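PDB 5DUD: YbgK from Escherichia coli, which catalyses, as subunit C of 5-oxoprolinase, the cleavage of 5-oxoproline to L-glutamate coupled to the hydrolysis of ATP to ADP and phosphate. Local coordinates for residues Asp33-Arg38 and Arg297-Leu302; Asn41-Asn46 and Gln163-Leu168. All coordinates share one frame; numbering follows the deposited sequence.

Interaction 1: residues Asp33-Arg38 and Arg297-Leu302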
loop_
_atom_site.group_PDB
_atom_site.type_symbol
_atom_site.label_atom_id
_atom_site.label_comp_id
_atom_site.label_asym_id
_atom_site.label_seq_id
_atom_site.Cartn_x
_atom_site.Cartn_y
_atom_site.Cartn_z
ATOM N N ASP A 33 9.245 8.230 4.195
ATOM C CA ASP A 33 9.739 8.862 5.414
ATOM C C ASP A 33 8.676 9.886 5.827
ATOM O O ASP A 33 8.790 11.071 5.516
ATOM C CB ASP A 33 11.123 9.498 5.170
ATOM C CG ASP A 33 11.900 9.841 6.426
ATOM O OD1 ASP A 33 11.316 10.466 7.335
ATOM O OD2 ASP A 33 13.111 9.539 6.474
ATOM N N MET A 34 7.604 9.408 6.478
ATOM C CA MET A 34 6.511 10.282 6.917
ATOM C C MET A 34 7.015 11.393 7.847
ATOM O O MET A 34 6.611 12.531 7.635
ATOM C CB MET A 34 5.373 9.490 7.600
ATOM C CG MET A 34 4.314 8.947 6.647
ATOM S SD MET A 34 3.503 10.167 5.571
ATOM C CE MET A 34 3.146 11.422 6.736
ATOM N N PRO A 35 7.912 11.118 8.826
ATOM C CA PRO A 35 8.429 12.193 9.695
ATOM C C PRO A 35 9.184 13.301 8.953
ATOM O O PRO A 35 9.149 14.438 9.412
ATOM C CB PRO A 35 9.380 11.446 10.640
ATOM C CG PRO A 35 8.882 10.056 10.652
ATOM C CD PRO A 35 8.456 9.813 9.239
ATOM N N ALA A 36 9.845 12.992 7.816
ATOM C CA ALA A 36 10.572 14.004 7.036
ATOM C C ALA A 36 9.608 14.997 6.361
ATOM O O ALA A 36 9.807 16.204 6.490
ATOM C CB ALA A 36 11.456 13.351 5.994
ATOM N N LEU A 37 8.569 14.504 5.667
ATOM C CA LEU A 37 7.546 15.335 5.014
ATOM C C LEU A 37 6.754 16.181 6.039
ATOM O O LEU A 37 6.451 17.348 5.769
ATOM C CB LEU A 37 6.586 14.415 4.226
ATOM C CG LEU A 37 5.413 15.092 3.512
ATOM C CD1 LEU A 37 5.218 14.546 2.117
ATOM C CD2 LEU A 37 4.108 14.912 4.284
ATOM N N ARG A 38 6.410 15.584 7.203
ATOM C CA ARG A 38 5.650 16.275 8.252
ATOM C C ARG A 38 6.422 17.467 8.805
ATOM O O ARG A 38 5.845 18.544 8.900
ATOM C CB ARG A 38 5.237 15.325 9.393
ATOM C CG ARG A 38 4.058 14.443 9.002
ATOM C CD ARG A 38 3.631 13.474 10.074
ATOM N NE ARG A 38 2.455 12.716 9.647
ATOM C CZ ARG A 38 1.900 11.709 10.314
ATOM N NH1 ARG A 38 2.411 11.314 11.479
ATOM N NH2 ARG A 38 0.834 11.087 9.830
ATOM N N ARG A 297 3.993 12.350 19.761
ATOM C CA ARG A 297 4.239 13.390 20.762
ATOM C C ARG A 297 5.319 14.373 20.281
ATOM O O ARG A 297 5.296 15.542 20.661
ATOM C CB ARG A 297 4.675 12.745 22.091
ATOM C CG ARG A 297 3.566 11.953 22.796
ATOM C CD ARG A 297 4.077 11.208 24.025
ATOM N NE ARG A 297 2.983 10.676 24.837
ATOM C CZ ARG A 297 3.108 10.151 26.055
ATOM N NH1 ARG A 297 4.308 10.074 26.633
ATOM N NH2 ARG A 297 2.047 9.687 26.702
ATOM N N TYR A 298 6.281 13.884 19.475
ATOM C CA TYR A 298 7.366 14.689 18.909
ATOM C C TYR A 298 6.827 15.722 17.886
ATOM O O TYR A 298 7.337 16.836 17.861
ATOM C CB TYR A 298 8.436 13.766 18.276
ATOM C CG TYR A 298 9.471 14.457 17.420
ATOM C CD1 TYR A 298 10.553 15.111 17.995
ATOM C CD2 TYR A 298 9.425 14.370 16.033
ATOM C CE1 TYR A 298 11.536 15.710 17.210
ATOM C CE2 TYR A 298 10.399 14.967 15.238
ATOM C CZ TYR A 298 11.448 15.645 15.831
ATOM O OH TYR A 298 12.417 16.226 15.054
ATOM N N PHE A 299 5.790 15.386 17.085
ATOM C CA PHE A 299 5.218 16.344 16.117
ATOM C C PHE A 299 4.414 17.459 16.834
ATOM O O PHE A 299 4.285 18.554 16.289
ATOM C CB PHE A 299 4.334 15.639 15.072
ATOM C CG PHE A 299 5.048 14.571 14.273
ATOM C CD1 PHE A 299 6.138 14.887 13.474
ATOM C CD2 PHE A 299 4.614 13.254 14.300
ATOM C CE1 PHE A 299 6.804 13.897 12.751
ATOM C CE2 PHE A 299 5.294 12.263 13.595
ATOM C CZ PHE A 299 6.372 12.592 12.812
ATOM N N GLU A 300 3.884 17.180 18.045
ATOM C CA GLU A 300 3.168 18.153 18.878
ATOM C C GLU A 300 4.169 19.159 19.475
ATOM O O GLU A 300 3.808 20.318 19.683
ATOM C CB GLU A 300 2.343 17.455 19.973
ATOM C CG GLU A 300 1.179 16.676 19.383
ATOM C CD GLU A 300 0.203 16.098 20.388
ATOM O OE1 GLU A 300 0.627 15.265 21.219
ATOM O OE2 GLU A 300 -0.999 16.443 20.311
ATOM N N GLN A 301 5.431 18.733 19.716
ATOM C CA GLN A 301 6.505 19.633 20.165
ATOM C C GLN A 301 6.870 20.599 19.026
ATOM O O GLN A 301 7.092 21.783 19.278
ATOM C CB GLN A 301 7.754 18.856 20.625
ATOM C CG GLN A 301 7.624 18.214 22.005
ATOM C CD GLN A 301 8.325 16.877 22.105
ATOM O OE1 GLN A 301 7.740 15.880 22.538
ATOM N NE2 GLN A 301 9.597 16.814 21.719
ATOM N N LEU A 302 6.921 20.087 17.775
ATOM C CA LEU A 302 7.188 20.902 16.578
ATOM C C LEU A 302 6.035 21.880 16.307
ATOM O O LEU A 302 6.277 22.973 15.793
ATOM C CB LEU A 302 7.398 20.027 15.332
ATOM C CG LEU A 302 8.818 19.529 15.034
ATOM C CD1 LEU A 302 8.884 18.008 15.022
ATOM C CD2 LEU A 302 9.312 20.071 13.692
#
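Asp33 OD2 is gripped by Gln271 NE2 and Trp170 NE1 at the start of the helix that carries Pro35 and Arg38 against Phe299. Asp33 is the N-cap of helix 34-44, in the cyclophilin-like carboxyltransferase domain, and helix 285-302, the last of the chain, supplies the phenylalanine. The second carboxylate oxygen does the capping: Ala36 N lies 3.0 Å from Asp33 OD1 and reaches its anti side from 33° out of the carboxylate plane. With both oxygens engaged, the carboxylate is probably limited in its rotation. No hydrogen bond crosses between the two segments; the contact is made on the Phe299 ring. That ring takes Arg38 CD over the centre of one face, a CH-pi contact with CD 4.0 Å from the ring centroid. Extended from CG to NE, the arginine chain crosses the ring side chain at about a right angle and carries the guanidinium past the rim. There the two planes stand 85° apart, with Phe299 CE2 at the guanidinium edge, 3.7 Å from Arg38 NH1. A weak hydrogen bond from Arg38 NH2 to Asn49 OD1 tethers the same group. Pro35 meets the ring at its edge rather than its face and also packs on Tyr267; its CB lies 3.9 Å from Phe299 CZ.

Interaction 2: residues Asn41-Asn46 and Gln163-Leu168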
loop_
_atom_site.group_PDB
_atom_site.type_symbol
_atom_site.label_atom_id
_atom_site.label_comp_id
_atom_site.label_asym_id
_atom_site.label_seq_id
_atom_site.Cartn_x
_atom_site.Cartn_y
_atom_site.Cartn_z
ATOM N N ASN A 41 6.537 20.335 6.065
ATOM C CA ASN A 41 5.263 21.061 5.987
ATOM C C ASN A 41 5.034 21.883 7.260
ATOM O O ASN A 41 4.492 22.986 7.183
ATOM C CB ASN A 41 4.079 20.109 5.728
ATOM C CG ASN A 41 4.060 19.513 4.338
ATOM O OD1 ASN A 41 4.219 20.216 3.336
ATOM N ND2 ASN A 41 3.784 18.218 4.232
ATOM N N LEU A 42 5.472 21.365 8.418
ATOM C CA LEU A 42 5.357 22.097 9.678
ATOM C C LEU A 42 6.197 23.380 9.624
ATOM O O LEU A 42 5.681 24.456 9.936
ATOM C CB LEU A 42 5.766 21.223 10.879
ATOM C CG LEU A 42 4.688 20.243 11.377
ATOM C CD1 LEU A 42 5.305 19.099 12.156
ATOM C CD2 LEU A 42 3.642 20.949 12.233
ATOM N N LEU A 43 7.457 23.278 9.174
ATOM C CA LEU A 43 8.346 24.437 9.056
ATOM C C LEU A 43 7.732 25.528 8.180
ATOM O O LEU A 43 7.804 26.692 8.559
ATOM C CB LEU A 43 9.721 24.040 8.488
ATOM C CG LEU A 43 10.659 23.316 9.444
ATOM C CD1 LEU A 43 11.683 22.497 8.675
ATOM C CD2 LEU A 43 11.343 24.299 10.389
ATOM N N VAL A 44 7.093 25.160 7.046
ATOM C CA VAL A 44 6.498 26.156 6.151
ATOM C C VAL A 44 5.106 26.657 6.627
ATOM O O VAL A 44 4.600 27.612 6.041
ATOM C CB VAL A 44 6.456 25.715 4.664
ATOM C CG1 VAL A 44 7.865 25.637 4.086
ATOM C CG2 VAL A 44 5.706 24.410 4.448
ATOM N N GLY A 45 4.516 26.056 7.659
ATOM C CA GLY A 45 3.238 26.500 8.205
ATOM C C GLY A 45 2.028 25.763 7.674
ATOM O O GLY A 45 0.922 25.993 8.163
ATOM N N ASN A 46 2.216 24.851 6.698
ATOM C CA ASN A 46 1.118 24.058 6.133
ATOM C C ASN A 46 0.708 22.970 7.120
ATOM O O ASN A 46 1.417 22.733 8.097
ATOM C CB ASN A 46 1.535 23.384 4.801
ATOM C CG ASN A 46 2.114 24.283 3.738
ATOM O OD1 ASN A 46 2.010 25.514 3.799
ATOM N ND2 ASN A 46 2.745 23.681 2.740
ATOM N N GLN A 163 12.592 29.668 11.977
ATOM C CA GLN A 163 13.023 28.774 13.058
ATOM C C GLN A 163 13.490 27.418 12.524
ATOM O O GLN A 163 12.745 26.735 11.826
ATOM C CB GLN A 163 11.896 28.554 14.094
ATOM C CG GLN A 163 11.655 29.736 15.032
ATOM C CD GLN A 163 12.831 29.983 15.951
ATOM O OE1 GLN A 163 13.153 29.159 16.813
ATOM N NE2 GLN A 163 13.528 31.100 15.768
ATOM N N GLY A 164 14.703 27.029 12.890
ATOM C CA GLY A 164 15.248 25.738 12.510
ATOM C C GLY A 164 14.807 24.699 13.515
ATOM O O GLY A 164 14.875 24.947 14.720
ATOM N N VAL A 165 14.357 23.535 13.040
ATOM C CA VAL A 165 13.935 22.440 13.924
ATOM C C VAL A 165 14.886 21.253 13.768
ATOM O O VAL A 165 15.426 21.034 12.683
ATOM C CB VAL A 165 12.466 21.994 13.719
ATOM C CG1 VAL A 165 11.494 23.143 13.987
ATOM C CG2 VAL A 165 12.243 21.365 12.345
ATOM N N LYS A 166 15.088 20.488 14.853
ATOM C CA LYS A 166 15.972 19.321 14.841
ATOM C C LYS A 166 15.291 18.172 14.098
ATOM O O LYS A 166 14.109 17.931 14.334
ATOM C CB LYS A 166 16.326 18.877 16.280
ATOM C CG LYS A 166 17.094 19.900 17.115
ATOM C CD LYS A 166 16.703 19.838 18.592
ATOM C CE LYS A 166 17.522 20.766 19.459
ATOM N NZ LYS A 166 18.548 20.040 20.253
ATOM N N GLN A 167 16.013 17.497 13.191
ATOM C CA GLN A 167 15.485 16.353 12.447
ATOM C C GLN A 167 15.714 15.080 13.267
ATOM O O GLN A 167 16.371 15.143 14.306
ATOM C CB GLN A 167 16.170 16.254 11.072
ATOM C CG GLN A 167 16.001 17.491 10.214
ATOM C CD GLN A 167 16.561 17.267 8.834
ATOM O OE1 GLN A 167 17.665 17.713 8.509
ATOM N NE2 GLN A 167 15.821 16.560 7.993
ATOM N N LEU A 168 15.195 13.922 12.792
ATOM C CA LEU A 168 15.338 12.614 13.453
ATOM C C LEU A 168 16.486 11.800 12.851
ATOM O O LEU A 168 16.578 11.678 11.626
ATOM C CB LEU A 168 14.039 11.809 13.323
ATOM C CG LEU A 168 12.791 12.394 13.974
ATOM C CD1 LEU A 168 11.567 11.592 13.592
ATOM C CD2 LEU A 168 12.928 12.438 15.487
#
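Leu43 overlaps Val165 end to end, the two side chains meeting tip to tip with Leu43 CD2 3.6 Å from Val165 CG2. The same leucine methyl also reaches Val165 CG1, at 3.8 Å, and so spans both branches of the valine. Its CB does not aim at the loop; the reach comes from chi1 of -75°, which sets CG anti to the carbonyl carbon and swings the tip across. Leu43 CD2 also lies against the backbone carbonyl of Gln163, in van der Waals contact with the oxygen. The leucine belongs to the last turn of helix 34-44, which closes in a Schellman motif: Gly45, at a phi of 96°, donates its N to Leu42 O at 3.0 Å, and Asn46 N makes a weak bond back to Asn41 O. Asn46 then ties the exit to strand 110-115 and just past it, through Val115 O and Gly117 N. On the loop side, Val165 is held by backbone hydrogen bonding to Gly89, and its side chain packs on Ile39 as well. Leu43 rests in turn on Ala71 of strand 68-74, while its carbonyl oxygen accepts a hydrogen bond from Arg91 NH1.

Overall arrangement
Interactions 1 and 2 use the two ends of helix 34-44, the first half and the last turn, and their centres are about 8 Å apart on the same side of the chain's centre. Along the chain the order is 33-38, 41-46, 163-168, 297-302, so the second contact falls within the long span bridged by the first. They also meet directly: Leu302 CD2 lies 3.5 Å from Val165 CG2, and Leu168 packs on both Pro35 and Tyr298. The loop 163-168 and the C-terminal helix 285-302 thus adjoin each other against one helix, joining the chain's last helix to its N-terminal part beside the five-stranded antiparallel sheet.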